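Local atomic coordinates of major allergen Alt a 1 (Alternaria alternata, PDB entry 3V0R), a protein that may bind host plant thaumatin-like proteins and inhibit their beta-glucanase activity, as a secreted, disulfide-linked homodimeric fungal allergen. Residues Arg24-Glu27 with Gly28-Asn32. Sequence-based numbering, arbitrary orientation.
Sequences RKPE and GTYYN. With SO4 (sulfate ion), chain B.
Arg24 and Asn32 close a nine-residue chain reversal: Asn32 N donates to Arg24 O at 2.9 Å, while a type I turn from Lys25 to Gly28 is held by a weak bond from Gly28 N to Lys25 O. Gly28 ends the turn at a positive phi (77°), a conformation that favours glycine. Inside the loop a water bridges the backbone, accepting from Glu27 N and Thr29 N and donating to Tyr30 O at 2.6 Å; it also sits over the centre of one face of the Tyr30 ring. Pro26 CG touches Tyr30 CE2 at 3.7 Å, proline and tyrosine crossing at about a right angle. With CG anti to the carbonyl carbon (chi1 -62°) and the chain extended beyond it, Lys25 runs across Tyr31, laying CE over the ring face in a CH-pi contact, 3.9 Å from the centroid. Its NZ reaches a second water that also donates to Thr29 O. The Asn32 amide meets the Arg24 chain through OD1, 3.6 Å from CB, and places ND2 over a guanidinium face. Arg24 NE forms a salt bridge with Asp113, and NH1 bonds weakly to a sulfate. This is a water-bridged beta-hairpin connection joining antiparallel strands 15-25 and 33-40 of the Alt a 1 beta-barrel.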
loop_
_atom_site.group_PDB
_atom_site.type_symbol
_atom_site.label_atom_id
_atom_site.label_comp_id
_atom_site.label_asym_id
_atom_site.label_seq_id
_atom_site.Cartn_x
_atom_site.Cartn_y
_atom_site.Cartn_z
ATOM N N ARG A 24 0.299 17.885 6.867
ATOM C CA ARG A 24 1.573 18.532 6.990
ATOM C C ARG A 24 1.630 19.680 5.980
ATOM O O ARG A 24 1.306 19.490 4.825
ATOM C CB ARG A 24 2.723 17.550 6.752
ATOM C CG ARG A 24 4.069 18.274 6.817
ATOM C CD ARG A 24 5.221 17.341 6.606
ATOM N NE ARG A 24 6.449 18.103 6.476
ATOM C CZ ARG A 24 7.429 17.806 5.666
ATOM N NH1 ARG A 24 8.500 18.591 5.594
ATOM N NH2 ARG A 24 7.424 16.670 4.988
ATOM N N LYS A 25 2.033 20.835 6.455
ATOM C CA LYS A 25 2.288 22.018 5.628
ATOM C C LYS A 25 3.781 22.317 5.716
ATOM O O LYS A 25 4.236 22.891 6.704
ATOM C CB LYS A 25 1.508 23.219 6.204
ATOM C CG LYS A 25 -0.009 23.036 6.203
ATOM C CD LYS A 25 -0.665 24.249 6.883
ATOM C CE LYS A 25 -2.188 24.187 6.774
ATOM N NZ LYS A 25 -2.810 25.242 7.705
ATOM N N PRO A 26 4.561 21.900 4.721
ATOM C CA PRO A 26 6.033 21.954 4.775
ATOM C C PRO A 26 6.573 23.357 4.795
ATOM O O PRO A 26 7.685 23.603 5.332
ATOM C CB PRO A 26 6.459 21.221 3.489
ATOM C CG PRO A 26 5.263 21.225 2.607
ATOM C CD PRO A 26 4.073 21.263 3.487
ATOM N N GLU A 27 5.791 24.269 4.227
ATOM C CA GLU A 27 6.143 25.662 4.231
ATOM C C GLU A 27 5.090 26.533 4.884
ATOM O O GLU A 27 5.084 27.742 4.699
ATOM C CB GLU A 27 6.404 26.123 2.785
ATOM C CG GLU A 27 7.529 25.343 2.122
ATOM C CD GLU A 27 8.885 25.533 2.828
ATOM O OE1 GLU A 27 9.081 26.553 3.519
ATOM O OE2 GLU A 27 9.791 24.678 2.681
ATOM N N GLY A 28 4.207 25.920 5.661
ATOM C CA GLY A 28 3.210 26.613 6.424
ATOM C C GLY A 28 2.027 27.092 5.614
ATOM O O GLY A 28 1.228 27.830 6.135
ATOM N N THR A 29 1.914 26.693 4.346
ATOM C CA THR A 29 0.810 27.162 3.478
ATOM C C THR A 29 0.009 25.979 2.967
ATOM O O THR A 29 -0.901 25.508 3.628
ATOM C CB THR A 29 1.366 28.032 2.323
ATOM O OG1 THR A 29 2.377 27.312 1.627
ATOM C CG2 THR A 29 1.996 29.374 2.841
ATOM N N TYR A 30 0.379 25.462 1.810
ATOM C CA TYR A 30 -0.268 24.257 1.232
ATOM C C TYR A 30 0.115 23.009 2.017
ATOM O O TYR A 30 1.177 22.980 2.705
ATOM C CB TYR A 30 0.143 24.079 -0.235
ATOM C CG TYR A 30 1.634 23.991 -0.401
ATOM C CD1 TYR A 30 2.392 25.123 -0.699
ATOM C CD2 TYR A 30 2.297 22.783 -0.224
ATOM C CE1 TYR A 30 3.785 25.042 -0.819
ATOM C CE2 TYR A 30 3.679 22.687 -0.360
ATOM C CZ TYR A 30 4.406 23.819 -0.664
ATOM O OH TYR A 30 5.758 23.696 -0.744
ATOM N N TYR A 31 -0.774 22.002 1.963
ATOM C CA TYR A 31 -0.492 20.679 2.492
ATOM C C TYR A 31 0.342 19.878 1.463
ATOM O O TYR A 31 0.104 20.016 0.264
ATOM C CB TYR A 31 -1.797 19.887 2.725
ATOM C CG TYR A 31 -2.611 20.422 3.906
ATOM C CD1 TYR A 31 -2.223 20.156 5.207
ATOM C CD2 TYR A 31 -3.759 21.154 3.708
ATOM C CE1 TYR A 31 -2.942 20.644 6.297
ATOM C CE2 TYR A 31 -4.538 21.591 4.794
ATOM C CZ TYR A 31 -4.117 21.346 6.083
ATOM O OH TYR A 31 -4.866 21.784 7.160
ATOM N N ASN A 32 1.249 19.025 1.952
ATOM C CA ASN A 32 1.845 18.020 1.094
ATOM C C ASN A 32 1.386 16.631 1.480
ATOM O O ASN A 32 1.697 15.666 0.787
ATOM C CB ASN A 32 3.385 18.106 0.989
ATOM C CG ASN A 32 4.100 17.720 2.264
ATOM O OD1 ASN A 32 3.476 17.372 3.282
ATOM N ND2 ASN A 32 5.434 17.798 2.224
HETATM S S SO4 B . 12.008 16.929 3.615
HETATM O O1 SO4 B . 12.329 15.849 4.611
HETATM O O2 SO4 B . 12.553 18.215 4.142
HETATM O O3 SO4 B . 12.645 16.582 2.305
HETATM O O4 SO4 B . 10.549 17.145 3.383
HETATM O O HOH W 1 -2.193 27.360 5.598
HETATM O O HOH W 2 3.269 24.540 2.886
#